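Local atomic coordinates of terminal oxygenase component of carbazole (Janthinobacterium sp., PDB entry 7BUG), a protein that catalyses, as the terminal oxygenase of carbazole 1,9a-dioxygenase, the dioxygenation of carbazole at the angular C-9a and adjacent C-1 positions, the product opening spontaneously to 2-aminobiphenyl-2,3-diol. Residues Val193-Leu198 and Lys322-Glu327; His294-Thr299 and Trp335-Met340; Gly50-Val55 and Gly73-Val78. All coordinates share one frame; numbering follows the deposited sequence.

Contact 1: residues Val193-Leu198 and Lys322-Glu327; sequences VKDNDL and KPMALE
Met-324 reaches from helix 307-327 to the end of helix 191-195, where it meets Asp-195 and Asn-196. Its CB already points across, and CG continues outward, lying anti to the backbone N (chi1 -162°); with the rest of the chain extended, CB and CG span the gap and the sulfur end does the touching. Met-324 SD comes alongside the aspartate, 4.0 Å from Asp-195 CB. Beyond it, the methyl Met-324 CE sits 3.5 Å from Asn-196 CB; its still closer modelled approaches to Asp-195 CB and Asn-196 N are too short to be trusted. That methyl lies just where the helix ends: Asn-196 is the first residue to leave helical geometry, and Asp-197, with positive phi, completes a Schellman motif in which Leu-198 N bonds Val-193 O at 3.1 Å and Asp-197 N bonds Lys-194 O at 3.3 Å. The amide of Asn-196 is engaged elsewhere, OD1 with Lys-256 and ND2 with Asn-277, while Leu-192 also packs on Met-324. Between the segments, then, a thioether meets the beta-carbons of two polar residues, so the touch rests on van der Waals forces and shape, without a directional bond.

Contact 2: residues His294-Thr299 and Trp335-Met340; sequences HYYFQT and WAREAM
His-294 opens the strand segment by turning its ring toward Arg-337 on helix 331-344. Arg-337, its chain extended from CG to NE (chi2 169°), carries the guanidinium across to the strand. Arg-337 NH1 lies in the plane of the imidazole, at its edge, and gives a weak hydrogen bond to His-294 NE2 (3.0 Å, bent to 132°); ND1 of the same ring bonds Ser-169 O. Two residues on, Tyr-296 receives the guanidinium over one face. The group stands on edge, its plane 89° from that of the ring. Arg-337 CZ lies 4.0 Å from the Tyr-296 ring centroid, a cation-pi contact. Arg-337 NH2 comes to 3.3 Å from Tyr-296 CE1. The phenol OH bonds Glu-284, and a water links it weakly to Arg-337 NH2. Replacing Tyr-296 by a leucine would probably leave the guanidinium without its aromatic face and freer to turn, and Glu-284 without its hydroxyl partner. Gln-298, next on this side, lays CG against the opposite face of the tyrosine. Arg-337 comes within about 4 Å of Asp-333, side chain to side chain, which places this cluster beside the mononuclear iron site of His-183, His-187 and Asp-333, the two-histidine, one-carboxylate triad of Rieske oxygenases.

Contact 3: residues Gly50-Val55 and Gly73-Val78; sequences GENLLV and GVQLSV
Asn-52 and Gln-75 lay their side-chain amides flat on one another. The two planes are only 1° apart, and the groups are stacked face to face: Gln-75 NE2 lies 3.8 Å from Asn-52 CG, and Asn-52 ND2 is the same 3.8 Å from Gln-75 OE1. The C-N bonds of the two amides run nearly opposite ways, which puts Gln-75 NE2 over the Asn-52 CG end and Asn-52 ND2 over the carbonyl of Gln-75; at this spacing the dipoles probably attract mildly, but the two amide nitrogens find their hydrogen bonds elsewhere. Gln-75 NE2 is held by Asp-67 OD2, and Asn-52 ND2 by a tetraethylene glycol molecule, probably from the crystallisation liquor. With CG of Gln-75 beside its backbone N (chi1 -80°) and CD extended beyond, the glutamine stretches out to meet the shorter asparagine.

This is the Rieske domain, where strand 51-58 of the antiparallel sheet lies against the loop that follows the Cys-69 and His-71 cluster ligands. Val-74 in that loop touches the [2Fe-2S] cluster, and the side chain of Leu-76 comes about 4 Å from those of Cys-69 and Cys-90.

Two residues along the strand, Leu-54 points the same way as Asn-52 and splits its methyls between two neighbours. Leu-54 CD1 meets Leu-76 CB at 4.3 Å, while Leu-54 CD2 comes to 4.0 Å from Ser-77 CB; Ile-88 packs on both leucines. Ser-77 offers the strand only this carbon, for its OG turns to Asp-67 OD2, the oxygen that also holds Gln-75. The short 3-10 turn carrying Leu-76 and Ser-77 is closed by Val-78 N bonding Gln-75 O at 3.2 Å, and Trp-91 NE1 reaches that carbonyl oxygen too.

Overall arrangement
Contact 3 comes first along the chain and lies in the Rieske domain; contacts 1 and 2 follow in the catalytic domain, with their segments alternating in sequence. Contacts 1 and 2 have centres about 18 Å apart and touch where Leu-326 O and Gln-298 NE2 lie 3.0 Å apart, a probable hydrogen bond between helix 307-327 and strand 293-303 of the seven-stranded sheet. Contact 3 is centred about 24 Å from contact 2 and about 38 Å from contact 1, across the chain's centre from it. Across subunits the two domains meet: Trp-335 and Met-340 of contact 2 pack against Val-78, Trp-91 and Tyr-92 of a neighbouring subunit, consistent with electrons passing from one subunit's cluster to another's iron.

Contact 1: residues Val193-Leu198 and Lys322-Glu327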
loop_
_atom_site.group_PDB
_atom_site.type_symbol
_atom_site.label_atom_id
_atom_site.label_comp_id
_atom_site.label_asym_id
_atom_site.label_seq_id
_atom_site.Cartn_x
_atom_site.Cartn_y
_atom_site.Cartn_z
ATOM N N VAL A 193 5.251 34.649 -17.963
ATOM C CA VAL A 193 4.937 34.997 -19.370
ATOM C C VAL A 193 4.347 36.432 -19.367
ATOM O O VAL A 193 4.739 37.245 -20.232
ATOM C CB VAL A 193 3.997 33.937 -19.979
ATOM C CG1 VAL A 193 3.435 34.359 -21.314
ATOM C CG2 VAL A 193 4.674 32.566 -20.116
ATOM N N LYS A 194 3.521 36.768 -18.376
ATOM C CA LYS A 194 2.884 38.118 -18.294
ATOM C C LYS A 194 3.907 39.149 -17.800
ATOM O O LYS A 194 4.149 40.113 -18.507
ATOM C CB LYS A 194 1.658 38.119 -17.371
ATOM C CG LYS A 194 0.755 36.894 -17.454
ATOM C CD LYS A 194 -0.515 37.014 -16.617
ATOM C CE LYS A 194 -1.372 35.762 -16.650
ATOM N NZ LYS A 194 -1.997 35.561 -17.980
ATOM N N ASP A 195 4.461 38.958 -16.606
ATOM C CA ASP A 195 5.317 39.955 -15.923
ATOM C C ASP A 195 6.701 40.062 -16.564
ATOM O O ASP A 195 7.360 41.086 -16.270
ATOM C CB ASP A 195 5.486 39.658 -14.446
ATOM C CG ASP A 195 4.226 39.863 -13.632
ATOM O OD1 ASP A 195 3.194 40.185 -14.240
ATOM O OD2 ASP A 195 4.297 39.647 -12.400
ATOM N N ASN A 196 7.177 39.051 -17.313
ATOM C CA ASN A 196 8.487 39.167 -18.022
ATOM C C ASN A 196 8.256 39.288 -19.524
ATOM O O ASN A 196 9.235 39.284 -20.260
ATOM C CB ASN A 196 9.485 38.033 -17.723
ATOM C CG ASN A 196 10.908 38.467 -18.005
ATOM O OD1 ASN A 196 11.264 39.614 -17.684
ATOM N ND2 ASN A 196 11.720 37.568 -18.571
ATOM N N ASP A 197 7.009 39.415 -19.977
ATOM C CA ASP A 197 6.738 39.909 -21.343
ATOM C C ASP A 197 7.218 38.914 -22.401
ATOM O O ASP A 197 7.639 39.366 -23.483
ATOM C CB ASP A 197 7.449 41.251 -21.541
ATOM C CG ASP A 197 6.599 42.231 -22.307
ATOM O OD1 ASP A 197 5.462 42.434 -21.864
ATOM O OD2 ASP A 197 7.070 42.736 -23.352
ATOM N N LEU A 198 7.122 37.602 -22.149
ATOM C CA LEU A 198 7.687 36.596 -23.086
ATOM C C LEU A 198 6.786 36.418 -24.306
ATOM O O LEU A 198 5.565 36.334 -24.151
ATOM C CB LEU A 198 7.840 35.253 -22.363
ATOM C CG LEU A 198 8.671 35.268 -21.086
ATOM C CD1 LEU A 198 8.792 33.863 -20.495
ATOM C CD2 LEU A 198 10.060 35.831 -21.360
ATOM N N LYS A 322 13.804 33.014 -9.227
ATOM C CA LYS A 322 13.392 31.809 -8.478
ATOM C C LYS A 322 11.873 31.826 -8.281
ATOM O O LYS A 322 11.189 30.872 -8.643
ATOM C CB LYS A 322 14.187 31.638 -7.192
ATOM C CG LYS A 322 13.706 30.468 -6.344
ATOM C CD LYS A 322 14.639 30.177 -5.205
ATOM C CE LYS A 322 14.051 29.191 -4.220
ATOM N NZ LYS A 322 14.788 29.223 -2.933
ATOM N N PRO A 323 11.254 32.866 -7.671
ATOM C CA PRO A 323 9.811 32.805 -7.432
ATOM C C PRO A 323 9.001 32.901 -8.730
ATOM O O PRO A 323 7.959 32.253 -8.805
ATOM C CB PRO A 323 9.542 33.977 -6.457
ATOM C CG PRO A 323 10.685 34.915 -6.676
ATOM C CD PRO A 323 11.877 34.040 -7.047
ATOM N N MET A 324 9.431 33.679 -9.716
ATOM C CA MET A 324 8.602 33.955 -10.913
ATOM C C MET A 324 8.706 32.791 -11.908
ATOM O O MET A 324 7.717 32.473 -12.579
ATOM C CB MET A 324 9.041 35.228 -11.612
ATOM C CG MET A 324 8.000 35.749 -12.541
ATOM S SD MET A 324 8.558 37.328 -13.260
ATOM C CE MET A 324 7.640 37.363 -14.782
ATOM N N ALA A 325 9.899 32.218 -12.041
ATOM C CA ALA A 325 10.227 31.269 -13.129
ATOM C C ALA A 325 10.356 29.857 -12.536
ATOM O O ALA A 325 9.545 28.983 -12.935
ATOM C CB ALA A 325 11.508 31.722 -13.806
ATOM N N LEU A 326 11.370 29.618 -11.688
ATOM C CA LEU A 326 11.620 28.259 -11.130
ATOM C C LEU A 326 10.372 27.769 -10.411
ATOM O O LEU A 326 10.036 26.593 -10.531
ATOM C CB LEU A 326 12.838 28.211 -10.222
ATOM C CG LEU A 326 14.169 28.503 -10.928
ATOM C CD1 LEU A 326 15.328 28.085 -10.020
ATOM C CD2 LEU A 326 14.247 27.823 -12.277
ATOM N N GLU A 327 9.646 28.665 -9.740
ATOM C CA GLU A 327 8.390 28.258 -9.065
ATOM C C GLU A 327 7.205 28.611 -9.950
ATOM O O GLU A 327 6.500 27.700 -10.389
ATOM C CB GLU A 327 8.353 28.892 -7.679
ATOM C CG GLU A 327 9.347 28.266 -6.748
ATOM C CD GLU A 327 9.684 29.026 -5.476
ATOM O OE1 GLU A 327 9.096 30.093 -5.249
ATOM O OE2 GLU A 327 10.539 28.559 -4.719
#

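Contact 2: residues His294-Thr299 and Trp335-Met340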
loop_
_atom_site.group_PDB
_atom_site.type_symbol
_atom_site.label_atom_id
_atom_site.label_comp_id
_atom_site.label_asym_id
_atom_site.label_seq_id
_atom_site.Cartn_x
_atom_site.Cartn_y
_atom_site.Cartn_z
ATOM N N HIS A 294 11.615 11.406 -8.428
ATOM C CA HIS A 294 12.822 12.059 -8.976
ATOM C C HIS A 294 13.161 13.272 -8.134
ATOM O O HIS A 294 12.283 13.934 -7.561
ATOM C CB HIS A 294 12.740 12.374 -10.461
ATOM C CG HIS A 294 11.738 13.397 -10.856
ATOM N ND1 HIS A 294 10.375 13.058 -11.004
ATOM C CD2 HIS A 294 11.850 14.690 -11.216
ATOM C CE1 HIS A 294 9.728 14.138 -11.369
ATOM N NE2 HIS A 294 10.561 15.144 -11.506
ATOM N N TYR A 295 14.425 13.647 -8.180
ATOM C CA TYR A 295 14.813 15.035 -7.832
ATOM C C TYR A 295 14.627 15.923 -9.062
ATOM O O TYR A 295 15.042 15.597 -10.160
ATOM C CB TYR A 295 16.274 15.195 -7.430
ATOM C CG TYR A 295 16.701 14.573 -6.150
ATOM C CD1 TYR A 295 16.321 15.184 -4.970
ATOM C CD2 TYR A 295 17.498 13.431 -6.097
ATOM C CE1 TYR A 295 16.680 14.649 -3.762
ATOM C CE2 TYR A 295 17.865 12.883 -4.883
ATOM C CZ TYR A 295 17.484 13.530 -3.715
ATOM O OH TYR A 295 17.794 13.063 -2.466
ATOM N N TYR A 296 13.934 17.034 -8.904
ATOM C CA TYR A 296 13.805 18.068 -9.946
ATOM C C TYR A 296 14.823 19.130 -9.581
ATOM O O TYR A 296 14.608 19.984 -8.655
ATOM C CB TYR A 296 12.358 18.553 -10.020
ATOM C CG TYR A 296 12.153 19.660 -11.011
ATOM C CD1 TYR A 296 12.783 19.701 -12.241
ATOM C CD2 TYR A 296 11.195 20.648 -10.771
ATOM C CE1 TYR A 296 12.555 20.707 -13.159
ATOM C CE2 TYR A 296 10.914 21.623 -11.706
ATOM C CZ TYR A 296 11.611 21.695 -12.897
ATOM O OH TYR A 296 11.420 22.702 -13.837
ATOM N N PHE A 297 15.996 19.002 -10.189
ATOM C CA PHE A 297 17.185 19.759 -9.796
ATOM C C PHE A 297 17.341 20.892 -10.804
ATOM O O PHE A 297 17.766 20.674 -11.951
ATOM C CB PHE A 297 18.402 18.828 -9.699
ATOM C CG PHE A 297 19.629 19.474 -9.098
ATOM C CD1 PHE A 297 20.513 20.228 -9.833
ATOM C CD2 PHE A 297 19.939 19.229 -7.789
ATOM C CE1 PHE A 297 21.641 20.773 -9.238
ATOM C CE2 PHE A 297 21.061 19.770 -7.166
ATOM C CZ PHE A 297 21.918 20.537 -7.916
ATOM N N GLN A 298 16.854 22.079 -10.419
ATOM C CA GLN A 298 16.664 23.190 -11.366
ATOM C C GLN A 298 17.829 24.181 -11.160
ATOM O O GLN A 298 18.143 24.475 -9.959
ATOM C CB GLN A 298 15.394 23.971 -11.019
ATOM C CG GLN A 298 14.083 23.319 -11.366
ATOM C CD GLN A 298 12.965 24.163 -10.763
ATOM O OE1 GLN A 298 12.939 24.403 -9.559
ATOM N NE2 GLN A 298 12.112 24.686 -11.624
ATOM N N THR A 299 18.457 24.646 -12.234
ATOM C CA THR A 299 19.518 25.674 -12.160
ATOM C C THR A 299 19.293 26.730 -13.237
ATOM O O THR A 299 18.736 26.427 -14.278
ATOM C CB THR A 299 20.943 25.113 -12.307
ATOM O OG1 THR A 299 21.158 24.719 -13.657
ATOM C CG2 THR A 299 21.220 23.946 -11.373
ATOM N N TRP A 335 2.742 19.350 -11.769
ATOM C CA TRP A 335 1.460 18.604 -11.723
ATOM C C TRP A 335 1.217 17.920 -13.094
ATOM O O TRP A 335 0.570 16.863 -13.120
ATOM C CB TRP A 335 0.319 19.454 -11.147
ATOM C CG TRP A 335 -0.076 20.631 -11.949
ATOM C CD1 TRP A 335 0.230 21.942 -11.680
ATOM C CD2 TRP A 335 -0.902 20.625 -13.121
ATOM N NE1 TRP A 335 -0.308 22.738 -12.649
ATOM C CE2 TRP A 335 -1.016 21.969 -13.534
ATOM C CE3 TRP A 335 -1.580 19.633 -13.847
ATOM C CZ2 TRP A 335 -1.769 22.330 -14.650
ATOM C CZ3 TRP A 335 -2.332 19.999 -14.943
ATOM C CH2 TRP A 335 -2.437 21.333 -15.316
ATOM N N ALA A 336 1.758 18.423 -14.203
ATOM C CA ALA A 336 1.702 17.715 -15.505
ATOM C C ALA A 336 2.382 16.345 -15.360
ATOM O O ALA A 336 1.828 15.332 -15.812
ATOM C CB ALA A 336 2.330 18.493 -16.616
ATOM N N ARG A 337 3.588 16.319 -14.795
ATOM C CA ARG A 337 4.303 15.015 -14.607
ATOM C C ARG A 337 3.436 14.069 -13.779
ATOM O O ARG A 337 3.321 12.883 -14.138
ATOM C CB ARG A 337 5.632 15.226 -13.872
ATOM C CG ARG A 337 6.622 16.025 -14.681
ATOM C CD ARG A 337 7.771 16.408 -13.799
ATOM N NE ARG A 337 8.455 17.490 -14.427
ATOM C CZ ARG A 337 9.354 18.215 -13.812
ATOM N NH1 ARG A 337 9.824 17.846 -12.632
ATOM N NH2 ARG A 337 9.816 19.277 -14.411
ATOM N N GLU A 338 2.908 14.546 -12.684
ATOM C CA GLU A 338 2.086 13.776 -11.741
ATOM C C GLU A 338 0.881 13.208 -12.511
ATOM O O GLU A 338 0.476 12.075 -12.219
ATOM C CB GLU A 338 1.684 14.636 -10.538
ATOM C CG GLU A 338 2.852 15.008 -9.616
ATOM C CD GLU A 338 2.484 16.020 -8.530
ATOM O OE1 GLU A 338 1.504 16.769 -8.721
ATOM O OE2 GLU A 338 3.162 16.067 -7.514
ATOM N N ALA A 339 0.340 13.958 -13.455
ATOM C CA ALA A 339 -0.858 13.534 -14.202
ATOM C C ALA A 339 -0.552 12.363 -15.151
ATOM O O ALA A 339 -1.511 11.669 -15.573
ATOM C CB ALA A 339 -1.472 14.683 -14.960
ATOM N N MET A 340 0.723 12.153 -15.523
ATOM C CA MET A 340 1.088 11.074 -16.457
ATOM C C MET A 340 1.348 9.752 -15.694
ATOM O O MET A 340 1.487 8.701 -16.327
ATOM C CB MET A 340 2.316 11.437 -17.293
ATOM C CG MET A 340 1.923 12.253 -18.516
ATOM S SD MET A 340 3.276 12.467 -19.735
ATOM C CE MET A 340 4.172 13.520 -18.576
HETATM O O HOH W 1 10.194 21.252 -16.733
#

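Contact 3: residues Gly50-Val55 and Gly73-Val78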
loop_
_atom_site.group_PDB
_atom_site.type_symbol
_atom_site.label_atom_id
_atom_site.label_comp_id
_atom_site.label_asym_id
_atom_site.label_seq_id
_atom_site.Cartn_x
_atom_site.Cartn_y
_atom_site.Cartn_z
ATOM N N GLY A 50 17.676 4.260 -6.651
ATOM C CA GLY A 50 17.134 3.258 -5.727
ATOM C C GLY A 50 18.047 2.883 -4.606
ATOM O O GLY A 50 17.632 2.122 -3.675
ATOM N N GLU A 51 19.266 3.411 -4.586
ATOM C CA GLU A 51 20.273 3.061 -3.575
ATOM C C GLU A 51 20.365 4.183 -2.517
ATOM O O GLU A 51 20.511 5.389 -2.862
ATOM C CB GLU A 51 21.674 2.955 -4.197
ATOM C CG GLU A 51 21.761 1.983 -5.363
ATOM C CD GLU A 51 23.146 1.632 -5.856
ATOM O OE1 GLU A 51 24.102 1.841 -5.104
ATOM O OE2 GLU A 51 23.246 1.090 -6.975
ATOM N N ASN A 52 20.373 3.761 -1.257
ATOM C CA ASN A 52 20.520 4.721 -0.134
ATOM C C ASN A 52 22.016 5.012 0.004
ATOM O O ASN A 52 22.808 4.052 0.143
ATOM C CB ASN A 52 20.009 4.195 1.218
ATOM C CG ASN A 52 18.498 4.042 1.218
ATOM O OD1 ASN A 52 17.799 4.986 0.842
ATOM N ND2 ASN A 52 18.015 2.873 1.577
ATOM N N LEU A 53 22.371 6.292 -0.005
ATOM C CA LEU A 53 23.756 6.747 0.078
ATOM C C LEU A 53 23.932 7.732 1.226
ATOM O O LEU A 53 22.974 8.466 1.626
ATOM C CB LEU A 53 24.126 7.467 -1.212
ATOM C CG LEU A 53 23.922 6.687 -2.517
ATOM C CD1 LEU A 53 24.321 7.502 -3.726
ATOM C CD2 LEU A 53 24.619 5.344 -2.495
ATOM N N LEU A 54 25.164 7.778 1.703
ATOM C CA LEU A 54 25.587 8.776 2.703
ATOM C C LEU A 54 26.663 9.634 2.063
ATOM O O LEU A 54 27.569 9.077 1.400
ATOM C CB LEU A 54 26.208 8.108 3.917
ATOM C CG LEU A 54 25.319 7.873 5.116
ATOM C CD1 LEU A 54 26.175 7.232 6.188
ATOM C CD2 LEU A 54 24.697 9.172 5.644
ATOM N N VAL A 55 26.533 10.927 2.217
ATOM C CA VAL A 55 27.558 11.900 1.744
ATOM C C VAL A 55 28.065 12.639 2.969
ATOM O O VAL A 55 27.279 13.092 3.790
ATOM C CB VAL A 55 27.022 12.850 0.677
ATOM C CG1 VAL A 55 28.100 13.798 0.229
ATOM C CG2 VAL A 55 26.447 12.094 -0.504
ATOM N N GLY A 73 22.816 -5.083 7.299
ATOM C CA GLY A 73 22.129 -4.300 6.261
ATOM C C GLY A 73 21.291 -3.153 6.763
ATOM O O GLY A 73 20.390 -2.709 6.050
ATOM N N VAL A 74 21.603 -2.662 7.938
ATOM C CA VAL A 74 20.932 -1.451 8.456
ATOM C C VAL A 74 21.468 -0.208 7.747
ATOM O O VAL A 74 22.602 -0.169 7.305
ATOM C CB VAL A 74 21.060 -1.326 9.973
ATOM C CG1 VAL A 74 20.471 -2.521 10.714
ATOM C CG2 VAL A 74 22.501 -1.037 10.413
ATOM N N GLN A 75 20.674 0.847 7.689
ATOM C CA GLN A 75 21.202 2.193 7.328
ATOM C C GLN A 75 22.050 2.697 8.509
ATOM O O GLN A 75 21.560 2.828 9.639
ATOM C CB GLN A 75 20.061 3.126 6.984
ATOM C CG GLN A 75 19.568 2.888 5.561
ATOM C CD GLN A 75 18.401 3.793 5.219
ATOM O OE1 GLN A 75 17.218 3.380 5.309
ATOM N NE2 GLN A 75 18.689 5.028 4.832
ATOM N N LEU A 76 23.296 3.029 8.241
ATOM C CA LEU A 76 24.156 3.657 9.261
ATOM C C LEU A 76 23.518 4.990 9.669
ATOM O O LEU A 76 23.710 5.409 10.822
ATOM C CB LEU A 76 25.567 3.848 8.710
ATOM C CG LEU A 76 26.406 2.579 8.695
ATOM C CD1 LEU A 76 26.075 1.848 7.447
ATOM C CD2 LEU A 76 27.868 2.928 8.811
ATOM N N SER A 77 22.789 5.643 8.774
ATOM C CA SER A 77 22.206 6.986 9.025
ATOM C C SER A 77 21.116 6.969 10.093
ATOM O O SER A 77 20.724 8.065 10.561
ATOM C CB SER A 77 21.692 7.559 7.764
ATOM O OG SER A 77 20.684 6.753 7.177
ATOM N N VAL A 78 20.612 5.811 10.480
ATOM C CA VAL A 78 19.617 5.735 11.591
ATOM C C VAL A 78 20.215 6.347 12.854
ATOM O O VAL A 78 19.499 7.025 13.611
ATOM C CB VAL A 78 19.173 4.293 11.822
ATOM C CG1 VAL A 78 18.368 4.170 13.103
ATOM C CG2 VAL A 78 18.394 3.760 10.632
#